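Local coordinates for prolyl oligopeptidase (Galerina marginata, PDB 5N4B), which cleaves peptide bonds after proline and closes peptides into macrocycles during the biosynthesis of the amanitin toxins of this fungus, at residues K649-T654 with P682-P687; V34-Q39 with V605-K610; H612-G617 with R664-H669; T472-F477 with S527-G532. The protein carries 1 engineered substitution. One frame throughout, in Å; residues are numbered along the deposited sequence.

Contact 1: residues K649-T654 with P682-P687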
loop_
_atom_site.group_PDB
_atom_site.type_symbol
_atom_site.label_atom_id
_atom_site.label_comp_id
_atom_site.label_asym_id
_atom_site.label_seq_id
_atom_site.Cartn_x
_atom_site.Cartn_y
_atom_site.Cartn_z
ATOM N N LYS A 649 24.829 -0.558 23.744
ATOM C CA LYS A 649 24.658 -1.583 22.715
ATOM C C LYS A 649 25.176 -1.061 21.380
ATOM O O LYS A 649 24.767 0.018 20.938
ATOM C CB LYS A 649 23.177 -1.959 22.592
ATOM C CG LYS A 649 22.863 -3.066 21.650
ATOM C CD LYS A 649 21.342 -3.363 21.512
ATOM C CE LYS A 649 20.784 -4.042 22.709
ATOM N NZ LYS A 649 19.392 -4.445 22.453
ATOM N N VAL A 650 26.015 -1.854 20.711
ATOM C CA VAL A 650 26.461 -1.516 19.363
ATOM C C VAL A 650 25.271 -1.650 18.417
ATOM O O VAL A 650 24.575 -2.679 18.419
ATOM C CB VAL A 650 27.637 -2.403 18.945
ATOM C CG1 VAL A 650 27.968 -2.202 17.482
ATOM C CG2 VAL A 650 28.891 -2.106 19.791
ATOM N N MET A 651 25.018 -0.603 17.619
ATOM C CA MET A 651 23.970 -0.597 16.609
ATOM C C MET A 651 24.529 -1.038 15.263
ATOM O O MET A 651 25.652 -0.683 14.912
ATOM C CB MET A 651 23.357 0.796 16.459
ATOM C CG MET A 651 22.504 1.252 17.607
ATOM S SD MET A 651 20.946 0.291 17.743
ATOM C CE MET A 651 21.496 -0.567 19.172
ATOM N N PRO A 652 23.753 -1.777 14.467
ATOM C CA PRO A 652 24.176 -2.052 13.098
ATOM C C PRO A 652 24.258 -0.772 12.296
ATOM O O PRO A 652 23.588 0.213 12.589
ATOM C CB PRO A 652 23.040 -2.938 12.544
ATOM C CG PRO A 652 21.853 -2.505 13.308
ATOM C CD PRO A 652 22.375 -2.195 14.713
ATOM N N ALA A 653 25.030 -0.845 11.210
ATOM C CA ALA A 653 24.994 0.216 10.201
ATOM C C ALA A 653 23.552 0.487 9.813
ATOM O O ALA A 653 22.830 -0.441 9.454
ATOM C CB ALA A 653 25.769 -0.202 8.952
ATOM N N THR A 654 23.144 1.761 9.856
ATOM C CA THR A 654 21.768 2.151 9.688
ATOM C C THR A 654 21.718 3.323 8.724
ATOM O O THR A 654 22.441 4.316 8.894
ATOM C CB THR A 654 21.152 2.537 11.036
ATOM O OG1 THR A 654 21.101 1.391 11.904
ATOM C CG2 THR A 654 19.732 3.011 10.874
ATOM N N PRO A 682 27.518 8.000 19.952
ATOM C CA PRO A 682 28.207 8.762 18.917
ATOM C C PRO A 682 29.398 8.031 18.350
ATOM O O PRO A 682 29.725 8.197 17.162
ATOM C CB PRO A 682 28.608 10.041 19.665
ATOM C CG PRO A 682 28.622 9.640 21.115
ATOM C CD PRO A 682 27.471 8.697 21.243
ATOM N N GLN A 683 30.066 7.223 19.163
ATOM C CA GLN A 683 31.236 6.481 18.724
ATOM C C GLN A 683 30.884 5.108 18.193
ATOM O O GLN A 683 31.742 4.243 18.048
ATOM C CB GLN A 683 32.262 6.372 19.849
ATOM C CG GLN A 683 32.609 7.724 20.488
ATOM C CD GLN A 683 33.172 8.721 19.515
ATOM O OE1 GLN A 683 33.950 8.366 18.638
ATOM N NE2 GLN A 683 32.814 9.994 19.704
ATOM N N ASN A 684 29.626 4.903 17.816
ATOM C CA ASN A 684 29.258 3.610 17.271
ATOM C C ASN A 684 30.188 3.246 16.111
ATOM O O ASN A 684 30.472 4.099 15.263
ATOM C CB ASN A 684 27.818 3.680 16.751
ATOM C CG ASN A 684 27.184 2.327 16.603
ATOM O OD1 ASN A 684 26.911 1.606 17.597
ATOM N ND2 ASN A 684 26.973 1.910 15.347
ATOM N N PRO A 685 30.591 1.986 15.986
ATOM C CA PRO A 685 31.562 1.631 14.939
ATOM C C PRO A 685 31.000 1.639 13.541
ATOM O O PRO A 685 31.773 1.681 12.578
ATOM C CB PRO A 685 31.978 0.216 15.319
ATOM C CG PRO A 685 30.936 -0.278 16.242
ATOM C CD PRO A 685 30.398 0.901 16.954
ATOM N N HIS A 686 29.676 1.608 13.420
ATOM C CA HIS A 686 28.974 1.546 12.152
ATOM C C HIS A 686 28.194 2.819 11.958
ATOM O O HIS A 686 27.683 3.374 12.938
ATOM C CB HIS A 686 28.022 0.350 12.152
ATOM C CG HIS A 686 28.703 -0.901 12.609
ATOM N ND1 HIS A 686 28.193 -1.756 13.561
ATOM C CD2 HIS A 686 29.858 -1.441 12.190
ATOM C CE1 HIS A 686 29.052 -2.756 13.744
ATOM N NE2 HIS A 686 30.066 -2.587 12.921
ATOM N N PRO A 687 28.148 3.346 10.742
ATOM C CA PRO A 687 27.513 4.644 10.538
ATOM C C PRO A 687 26.022 4.594 10.792
ATOM O O PRO A 687 25.335 3.625 10.452
ATOM C CB PRO A 687 27.817 4.955 9.064
ATOM C CG PRO A 687 27.930 3.611 8.424
ATOM C CD PRO A 687 28.689 2.812 9.489
#

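Contact 2: residues V34-Q39 with V605-K610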
loop_
_atom_site.group_PDB
_atom_site.type_symbol
_atom_site.label_atom_id
_atom_site.label_comp_id
_atom_site.label_asym_id
_atom_site.label_seq_id
_atom_site.Cartn_x
_atom_site.Cartn_y
_atom_site.Cartn_z
ATOM N N VAL A 34 9.037 12.782 30.727
ATOM C CA VAL A 34 9.714 12.257 29.550
ATOM C C VAL A 34 10.394 13.434 28.860
ATOM O O VAL A 34 9.744 14.226 28.178
ATOM C CB VAL A 34 8.721 11.563 28.598
ATOM C CG1 VAL A 34 9.451 11.052 27.345
ATOM C CG2 VAL A 34 8.018 10.404 29.310
ATOM N N PRO A 35 11.708 13.579 29.005
ATOM C CA PRO A 35 12.402 14.644 28.260
ATOM C C PRO A 35 12.236 14.405 26.768
ATOM O O PRO A 35 12.316 13.267 26.307
ATOM C CB PRO A 35 13.861 14.465 28.668
ATOM C CG PRO A 35 13.783 13.805 30.043
ATOM C CD PRO A 35 12.629 12.831 29.889
ATOM N N ASP A 36 12.055 15.500 26.016
ATOM C CA ASP A 36 11.978 15.457 24.549
ATOM C C ASP A 36 12.925 16.529 24.013
ATOM O O ASP A 36 12.497 17.551 23.463
ATOM C CB ASP A 36 10.548 15.636 24.049
ATOM C CG ASP A 36 10.317 15.044 22.622
ATOM O OD1 ASP A 36 10.915 13.984 22.298
ATOM O OD2 ASP A 36 9.511 15.621 21.857
ATOM N N PRO A 37 14.237 16.303 24.136
ATOM C CA PRO A 37 15.215 17.326 23.760
ATOM C C PRO A 37 15.216 17.639 22.294
ATOM O O PRO A 37 15.800 18.656 21.886
ATOM C CB PRO A 37 16.564 16.718 24.208
ATOM C CG PRO A 37 16.301 15.265 24.293
ATOM C CD PRO A 37 14.870 15.123 24.731
ATOM N N TYR A 38 14.623 16.760 21.466
ATOM C CA TYR A 38 14.547 16.982 20.027
ATOM C C TYR A 38 13.131 17.356 19.579
ATOM O O TYR A 38 12.784 17.207 18.394
ATOM C CB TYR A 38 15.112 15.769 19.249
ATOM C CG TYR A 38 16.531 15.453 19.718
ATOM C CD1 TYR A 38 17.555 16.396 19.633
ATOM C CD2 TYR A 38 16.833 14.209 20.286
ATOM C CE1 TYR A 38 18.812 16.111 20.092
ATOM C CE2 TYR A 38 18.083 13.934 20.741
ATOM C CZ TYR A 38 19.074 14.860 20.653
ATOM O OH TYR A 38 20.339 14.562 21.161
ATOM N N GLN A 39 12.316 17.876 20.495
ATOM C CA GLN A 39 10.983 18.348 20.117
ATOM C C GLN A 39 11.059 19.335 18.973
ATOM O O GLN A 39 10.163 19.375 18.123
ATOM C CB GLN A 39 10.267 18.957 21.336
ATOM C CG GLN A 39 8.844 19.464 21.010
ATOM C CD GLN A 39 8.852 20.802 20.285
ATOM O OE1 GLN A 39 9.691 21.663 20.563
ATOM N NE2 GLN A 39 7.936 20.981 19.320
ATOM N N VAL A 605 7.436 5.230 11.586
ATOM C CA VAL A 605 6.991 5.767 12.877
ATOM C C VAL A 605 8.070 5.413 13.899
ATOM O O VAL A 605 8.688 4.348 13.818
ATOM C CB VAL A 605 5.639 5.153 13.266
ATOM C CG1 VAL A 605 5.233 5.527 14.641
ATOM C CG2 VAL A 605 4.577 5.529 12.239
ATOM N N ALA A 606 8.331 6.303 14.856
ATOM C CA ALA A 606 9.338 6.029 15.888
ATOM C C ALA A 606 9.044 6.678 17.226
ATOM O O ALA A 606 9.528 6.178 18.266
ATOM C CB ALA A 606 10.731 6.451 15.425
ATOM N N ASP A 607 8.285 7.771 17.242
ATOM C CA ASP A 607 7.867 8.417 18.489
ATOM C C ASP A 607 6.459 7.894 18.757
ATOM O O ASP A 607 5.466 8.430 18.266
ATOM C CB ASP A 607 7.938 9.925 18.384
ATOM C CG ASP A 607 7.540 10.597 19.676
ATOM O OD1 ASP A 607 6.895 9.955 20.535
ATOM O OD2 ASP A 607 7.852 11.805 19.830
ATOM N N LEU A 608 6.366 6.797 19.507
ATOM C CA LEU A 608 5.064 6.197 19.778
ATOM C C LEU A 608 4.327 6.883 20.931
ATOM O O LEU A 608 3.193 6.491 21.239
ATOM C CB LEU A 608 5.178 4.709 20.078
ATOM C CG LEU A 608 5.350 3.745 18.954
ATOM C CD1 LEU A 608 5.295 2.326 19.514
ATOM C CD2 LEU A 608 4.276 3.892 17.893
ATOM N N LEU A 609 4.930 7.896 21.561
ATOM C CA LEU A 609 4.208 8.706 22.532
ATOM C C LEU A 609 3.474 9.879 21.912
ATOM O O LEU A 609 2.498 10.345 22.498
ATOM C CB LEU A 609 5.120 9.214 23.655
ATOM C CG LEU A 609 5.753 8.137 24.513
ATOM C CD1 LEU A 609 6.610 8.767 25.573
ATOM C CD2 LEU A 609 4.723 7.244 25.121
ATOM N N LYS A 610 3.871 10.323 20.713
ATOM C CA LYS A 610 3.270 11.508 20.096
ATOM C C LYS A 610 2.695 11.249 18.701
ATOM O O LYS A 610 2.232 12.195 18.062
ATOM C CB LYS A 610 4.285 12.671 20.051
ATOM C CG LYS A 610 4.787 13.178 21.424
ATOM C CD LYS A 610 5.677 14.479 21.324
ATOM C CE LYS A 610 4.888 15.686 20.861
ATOM N NZ LYS A 610 5.696 16.972 20.916
HETATM O O HOH W 1 8.636 12.196 22.415
HETATM O O HOH W 2 7.415 16.875 22.902
#

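Contact 3: residues H612-G617 with R664-H669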
loop_
_atom_site.group_PDB
_atom_site.type_symbol
_atom_site.label_atom_id
_atom_site.label_comp_id
_atom_site.label_asym_id
_atom_site.label_seq_id
_atom_site.Cartn_x
_atom_site.Cartn_y
_atom_site.Cartn_z
ATOM N N HIS A 612 -0.028 10.274 17.590
ATOM C CA HIS A 612 -1.420 10.647 17.411
ATOM C C HIS A 612 -1.636 12.145 17.357
ATOM O O HIS A 612 -2.779 12.566 17.139
ATOM C CB HIS A 612 -2.279 10.011 18.494
ATOM C CG HIS A 612 -1.926 10.439 19.869
ATOM N ND1 HIS A 612 -0.636 10.417 20.347
ATOM C CD2 HIS A 612 -2.706 10.854 20.897
ATOM C CE1 HIS A 612 -0.620 10.858 21.595
ATOM N NE2 HIS A 612 -1.867 11.116 21.956
ATOM N N LYS A 613 -0.587 12.932 17.520
ATOM C CA LYS A 613 -0.652 14.396 17.509
ATOM C C LYS A 613 -0.335 15.001 16.149
ATOM O O LYS A 613 -0.357 16.229 16.010
ATOM C CB LYS A 613 0.312 14.961 18.538
ATOM C CG LYS A 613 0.123 14.532 19.998
ATOM C CD LYS A 613 -1.243 14.793 20.477
ATOM C CE LYS A 613 -1.314 14.831 21.996
ATOM N NZ LYS A 613 -2.574 15.527 22.368
ATOM N N PHE A 614 -0.043 14.193 15.128
ATOM C CA PHE A 614 0.414 14.687 13.826
ATOM C C PHE A 614 -0.426 14.053 12.733
ATOM O O PHE A 614 -0.677 12.837 12.755
ATOM C CB PHE A 614 1.900 14.342 13.616
ATOM C CG PHE A 614 2.774 15.014 14.583
ATOM C CD1 PHE A 614 3.275 16.260 14.309
ATOM C CD2 PHE A 614 3.082 14.415 15.776
ATOM C CE1 PHE A 614 4.054 16.925 15.239
ATOM C CE2 PHE A 614 3.854 15.047 16.713
ATOM C CZ PHE A 614 4.357 16.307 16.435
ATOM N N THR A 615 -0.780 14.873 11.728
ATOM C CA THR A 615 -1.598 14.532 10.568
ATOM C C THR A 615 -2.667 13.492 10.924
ATOM O O THR A 615 -3.524 13.777 11.771
ATOM C CB THR A 615 -0.749 14.152 9.355
ATOM O OG1 THR A 615 0.039 12.999 9.654
ATOM C CG2 THR A 615 0.205 15.279 8.952
ATOM N N GLY A 616 -2.600 12.318 10.335
ATOM C CA GLY A 616 -3.644 11.308 10.536
ATOM C C GLY A 616 -3.313 10.208 11.537
ATOM O O GLY A 616 -3.973 9.148 11.579
ATOM N N GLY A 617 -2.332 10.479 12.397
ATOM C CA GLY A 617 -1.867 9.499 13.354
ATOM C C GLY A 617 -2.894 9.052 14.356
ATOM O O GLY A 617 -2.776 7.942 14.862
ATOM N N ARG A 664 1.707 11.166 5.630
ATOM C CA ARG A 664 1.232 9.932 6.245
ATOM C C ARG A 664 1.997 9.706 7.537
ATOM O O ARG A 664 1.394 9.636 8.616
ATOM C CB ARG A 664 1.442 8.780 5.278
ATOM C CG ARG A 664 0.970 7.395 5.799
ATOM C CD ARG A 664 1.488 6.266 4.861
ATOM N NE ARG A 664 1.117 4.913 5.291
ATOM C CZ ARG A 664 1.530 3.798 4.677
ATOM N NH1 ARG A 664 2.351 3.881 3.626
ATOM N NH2 ARG A 664 1.146 2.599 5.117
ATOM N N VAL A 665 3.331 9.618 7.436
ATOM C CA VAL A 665 4.209 9.542 8.594
ATOM C C VAL A 665 5.101 10.761 8.520
ATOM O O VAL A 665 6.033 10.825 7.707
ATOM C CB VAL A 665 5.039 8.262 8.620
ATOM C CG1 VAL A 665 5.892 8.297 9.850
ATOM C CG2 VAL A 665 4.183 7.005 8.548
ATOM N N VAL A 666 4.865 11.722 9.394
ATOM C CA VAL A 666 5.702 12.916 9.343
ATOM C C VAL A 666 7.159 12.571 9.672
ATOM O O VAL A 666 7.425 11.699 10.524
ATOM C CB VAL A 666 5.163 14.029 10.270
ATOM C CG1 VAL A 666 3.875 14.631 9.712
ATOM C CG2 VAL A 666 4.948 13.525 11.669
ATOM N N PRO A 667 8.121 13.217 9.015
ATOM C CA PRO A 667 9.526 12.818 9.140
ATOM C C PRO A 667 10.145 13.106 10.493
ATOM O O PRO A 667 11.224 12.563 10.773
ATOM C CB PRO A 667 10.214 13.591 8.016
ATOM C CG PRO A 667 9.282 14.728 7.742
ATOM C CD PRO A 667 7.929 14.215 7.981
ATOM N N MET A 668 9.501 13.896 11.361
ATOM C CA MET A 668 10.034 14.109 12.706
ATOM C C MET A 668 10.267 12.806 13.439
ATOM O O MET A 668 11.161 12.742 14.260
ATOM C CB MET A 668 9.110 15.024 13.510
ATOM C CG MET A 668 7.832 14.412 13.980
ATOM S SD MET A 668 8.020 13.611 15.590
ATOM C CE MET A 668 6.452 12.779 15.777
ATOM N N HIS A 669 9.513 11.750 13.125
ATOM C CA HIS A 669 9.714 10.462 13.762
ATOM C C HIS A 669 11.157 9.999 13.550
ATOM O O HIS A 669 11.888 9.694 14.498
ATOM C CB HIS A 669 8.749 9.457 13.138
ATOM C CG HIS A 669 7.362 9.550 13.646
ATOM N ND1 HIS A 669 6.982 9.086 14.894
ATOM C CD2 HIS A 669 6.246 10.054 13.070
ATOM C CE1 HIS A 669 5.695 9.301 15.057
ATOM N NE2 HIS A 669 5.220 9.890 13.967
HETATM O O HOH W 3 2.055 11.371 10.768
HETATM O O HOH W 4 -1.390 10.110 8.689
#

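Contact 4: residues T472-F477 with S527-G532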
loop_
_atom_site.group_PDB
_atom_site.type_symbol
_atom_site.label_atom_id
_atom_site.label_comp_id
_atom_site.label_asym_id
_atom_site.label_seq_id
_atom_site.Cartn_x
_atom_site.Cartn_y
_atom_site.Cartn_z
ATOM N N THR A 472 4.573 -19.606 19.026
ATOM C CA THR A 472 3.774 -19.529 17.810
ATOM C C THR A 472 4.622 -19.854 16.590
ATOM O O THR A 472 5.743 -19.352 16.435
ATOM C CB THR A 472 3.187 -18.133 17.654
ATOM O OG1 THR A 472 2.466 -17.786 18.838
ATOM C CG2 THR A 472 2.248 -18.075 16.461
ATOM N N LYS A 473 4.097 -20.693 15.720
ATOM C CA LYS A 473 4.754 -21.030 14.475
ATOM C C LYS A 473 4.401 -19.994 13.419
ATOM O O LYS A 473 3.232 -19.663 13.210
ATOM C CB LYS A 473 4.336 -22.422 14.031
ATOM C CG LYS A 473 4.686 -23.500 15.062
ATOM C CD LYS A 473 6.162 -23.534 15.393
ATOM C CE LYS A 473 6.510 -24.692 16.359
ATOM N NZ LYS A 473 5.625 -24.685 17.593
ATOM N N ILE A 474 5.433 -19.462 12.767
ATOM C CA ILE A 474 5.310 -18.353 11.822
ATOM C C ILE A 474 5.882 -18.844 10.502
ATOM O O ILE A 474 7.013 -19.351 10.479
ATOM C CB ILE A 474 6.093 -17.106 12.269
ATOM C CG1 ILE A 474 5.849 -16.695 13.725
ATOM C CG2 ILE A 474 5.803 -15.952 11.323
ATOM C CD1 ILE A 474 4.546 -16.225 14.046
ATOM N N PRO A 475 5.198 -18.670 9.371
ATOM C CA PRO A 475 5.815 -18.984 8.073
ATOM C C PRO A 475 6.613 -17.810 7.542
ATOM O O PRO A 475 6.369 -16.651 7.884
ATOM C CB PRO A 475 4.607 -19.225 7.154
ATOM C CG PRO A 475 3.603 -18.275 7.720
ATOM C CD PRO A 475 3.808 -18.166 9.209
ATOM N N MET A 476 7.576 -18.142 6.701
ATOM C CA MET A 476 8.472 -17.150 6.122
ATOM C C MET A 476 8.819 -17.584 4.703
ATOM O O MET A 476 9.284 -18.708 4.482
ATOM C CB MET A 476 9.753 -17.047 6.928
ATOM C CG MET A 476 10.797 -16.107 6.337
ATOM S SD MET A 476 12.056 -15.532 7.522
ATOM C CE MET A 476 12.624 -17.056 8.261
ATOM N N PHE A 477 8.696 -16.659 3.752
ATOM C CA PHE A 477 9.183 -16.912 2.397
ATOM C C PHE A 477 10.679 -16.655 2.324
ATOM O O PHE A 477 11.185 -15.696 2.914
ATOM C CB PHE A 477 8.506 -15.981 1.407
ATOM C CG PHE A 477 7.033 -16.186 1.263
ATOM C CD1 PHE A 477 6.525 -17.367 0.743
ATOM C CD2 PHE A 477 6.151 -15.188 1.617
ATOM C CE1 PHE A 477 5.143 -17.526 0.579
ATOM C CE2 PHE A 477 4.746 -15.358 1.415
ATOM C CZ PHE A 477 4.285 -16.513 0.910
ATOM N N SER A 527 5.944 -13.833 7.849
ATOM C CA SER A 527 4.548 -13.443 7.973
ATOM C C SER A 527 4.216 -13.154 9.440
ATOM O O SER A 527 3.379 -13.804 10.052
ATOM C CB SER A 527 3.643 -14.548 7.441
ATOM O OG SER A 527 4.028 -14.966 6.125
ATOM N N ILE A 528 4.812 -12.090 9.962
ATOM C CA ILE A 528 4.728 -11.796 11.396
ATOM C C ILE A 528 3.325 -11.331 11.798
ATOM O O ILE A 528 2.560 -10.753 11.006
ATOM C CB ILE A 528 5.800 -10.778 11.778
ATOM C CG1 ILE A 528 5.533 -9.427 11.124
ATOM C CG2 ILE A 528 7.164 -11.340 11.453
ATOM C CD1 ILE A 528 6.679 -8.425 11.335
ATOM N N ARG A 529 3.006 -11.570 13.062
ATOM C CA ARG A 529 1.741 -11.131 13.629
ATOM C C ARG A 529 1.626 -9.620 13.588
ATOM O O ARG A 529 2.635 -8.905 13.558
ATOM C CB ARG A 529 1.586 -11.669 15.045
ATOM C CG ARG A 529 1.233 -13.145 15.083
ATOM C CD ARG A 529 1.208 -13.696 16.465
ATOM N NE ARG A 529 2.548 -13.761 17.002
ATOM C CZ ARG A 529 2.866 -14.193 18.205
ATOM N NH1 ARG A 529 1.923 -14.550 19.076
ATOM N NH2 ARG A 529 4.128 -14.234 18.550
ATOM N N GLY A 530 0.389 -9.141 13.545
ATOM C CA GLY A 530 0.053 -7.801 13.171
ATOM C C GLY A 530 -0.349 -7.667 11.706
ATOM O O GLY A 530 -1.155 -6.808 11.355
ATOM N N GLY A 531 0.196 -8.521 10.841
ATOM C CA GLY A 531 -0.335 -8.637 9.503
ATOM C C GLY A 531 -1.670 -9.345 9.459
ATOM O O GLY A 531 -2.189 -9.809 10.475
ATOM N N GLY A 532 -2.195 -9.432 8.246
ATOM C CA GLY A 532 -3.484 -10.031 7.973
ATOM C C GLY A 532 -3.432 -11.398 7.371
ATOM O O GLY A 532 -4.485 -11.902 6.965
#

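Contact 1: residues K649-T654 with P682-P687
The carboxamide of Asn684 reads both backbone polar groups of Met651. Its OD1 accepts from Met651 N at 2.9 Å, and its ND2 gives a nearly straight bond to Met651 O, 2.9 Å long with 174° at the hydrogen. CG stands anti to the backbone N of Asn684 (chi1 -160°), which directs the amide across the gap. The second N-H of ND2 is used at home, on His686 O, which lies in the amide plane like Met651 O; these bonds fix the rotation of the amide. Met651 O is gripped twice: His686 ND1, lying 3.1 Å from Met651 O, donates to it in the plane of the imidazole and from the face of the carbonyl opposite to Asn684 ND2. This bond places the proton on ND1. Further along, Thr654 N donates to Pro687 O at 2.9 Å, and the same oxygen receives a CA-H...O contact from Ala653. The hydroxyl of Thr654 turns back to Pro652 O, meeting it from above the carbonyl plane.

Apolar contacts fill in between. Val650 CG1 lies 3.7 Å from Pro685 CG and also meets the imidazole of His686, while Pro685 CG sits over the centre of one face of that ring. Ala653 CB rests near His686 CB and the Pro687 ring.

The pair brings together the approaches to two parallel strands of the alpha/beta-hydrolase sheet, the edge strand 688-693 and its neighbour 653-659. Helix 705-722 packs on Ala653 and Pro687 through Phe718, and helix 579-590 packs on Met651, Pro652 and Thr654 through Ile588.

Contact 2: residues V34-Q39 with V605-K610
Two waters span the gap between Asp36 and the 605-610 loop, where no direct hydrogen bond joins the segments. One water donates to Asp607 OD2 at 2.7 Å and, weakly, to Asp36 OD1; it has more acceptors in reach than protons to give. The other donates to Asp36 OD2 and accepts from Lys610 NZ, the latter at 2.6 Å.

Charge is spread over the same groups. Lys610 NZ lies 4.2 Å from Asp36 OD2, too far for a salt bridge, and makes its ion pair with Glu42 instead. CD of Lys610 passes near Asp36 OD2, and a bend at chi3 (67°) beyond it carries NZ beside Gln39 CG, the two side chains crossing at about a right angle. The carboxylates of Asp36 and Asp607 come within 4.5 Å of each other, OD1 to OD2, and both form salt bridges with Lys672 of helix 668-680. The other oxygen of Asp607, OD1, turns back on its own loop and accepts two weak bonds, from Leu609 N and Lys610 N.

Apolar packing is confined to one pair: Val34 and Leu609 meet tip to tip, CG1 to CD1 at 4.1 Å. Tyr24 of the neighbouring strand 21-26 also touches both side chains.

The end of the N-terminal hairpin and the type I turn that follows it, Asp36 to Gln39, thus lie against a loop of the alpha/beta-hydrolase fold. The chemistry implies a hydrated joint: Lys672 probably offsets the repulsion between the two acids, and since no polar side chains of the two segments bond directly, the waters and Lys672 link them.

Contact 3: residues H612-G617 with R664-H669
Phe614 makes the close apolar part of the contact, Val666 and Met668 both meeting its ring from the same side. Val666 CG2 reaches Phe614 CB at 3.7 Å and lies near the root of the ring, the two side chains crossing at about a right angle. Along the CD2-CE2 side of the ring, Met668 CE comes within 3.6 Å of Phe614 CE2. A bend at chi2 (88°) turns the end of the methionine toward the phenylalanine, and Met668 SD stands above the ring face at 4.9 Å from its centroid, a Met-aromatic contact made at some distance. Met668 CE also covers one face of the His669 ring. Next to Phe614, the tip of Thr615 meets that of Val666, CG2 to CG1 at 3.8 Å.

Phe614 and Thr615 open a type II' turn closed by Gly617 N on Phe614 O. The opposing segment is the loop of the alpha/beta-hydrolase domain that follows the charge-relay Asp662 and leads into helix 668-680; Arg664 extends from it toward Asp662 and Ala578, the engineered site of the charge-relay serine.

Beyond Thr615 the contact turns wet. One water donates to both Thr615 OG1 and Arg664 O, each at 2.8 Å, and accepts from Val666 N. A second donates to Arg664 O and receives a weak bond from Gly616 N, placing two waters on one carbonyl. Thr615 OG1 lies 3.8 Å from Arg664 O and bonds directly to Gly663 O, just ahead of the segment.

Contact 4: residues T472-F477 with S527-G532
Thr472 lies over the flat guanidinium of Arg529, where the antiparallel part of the alpha/beta-hydrolase sheet meets the loop leaving strand 522-526. Its CB stands 3.9 Å above the guanidinium plane, over the centre of the group, and OG1 covers the same group at 3.3 Å from Arg529 NH1. That approach over the face has a poor angle for a hydrogen bond; the hydroxyl bonds instead to Asp470. The two side chains come from opposite directions, and a bend at chi3 (-70°) turns the end of the arginine to meet the threonine. The guanidinium is further held by salt bridges from NH1 to Asp470 and from NH2 to Asp553, so that acids before the strand and on helix 548-563 grip it while Thr472 packs on its face.

Ile474 touches the loop with both of its branches. CG2, anti to the backbone N, lies 3.5 Å from Ser527 O, while CD1 approaches Arg529 NE obliquely. Trp538 of helix 536-540 touches Thr472, Ile474 and Arg529, and its NE1 also bonds to Ser527 O.

Pro475 presents its ring to Ser527, CG lying 3.7 Å from both CB and OG of the serine. After Ser527 the chain swings off in a type II turn from Ile528 to Gly531, whose Gly530 has a positive phi (96°) that suits glycine. A single hydrogen bond links the two backbones: Ser527 N donates to Pro475 O at 2.9 Å, with 172° at the hydrogen and nearly along the C=O axis.

In the fold
From the N terminus, the hairpin strand 30-35 comes first, and contact 2 joins its end to residues 605-610 more than 560 residues later, closing a loop that takes in the whole beta-propeller. Contact 4 falls within that loop and joins strand 473-481 to the exit of strand 522-526. Contacts 1 and 3 follow contact 2 and cross: their segments alternate in the order 612-617, 649-654, 664-669, 682-687, helix 668-680 leading from 664-669 to 682-687. Contacts 2 and 3 touch through Asp607 N and His669 ND1. Contacts 1 and 4 reach the same eight-stranded sheet, their centres about 29 Å apart.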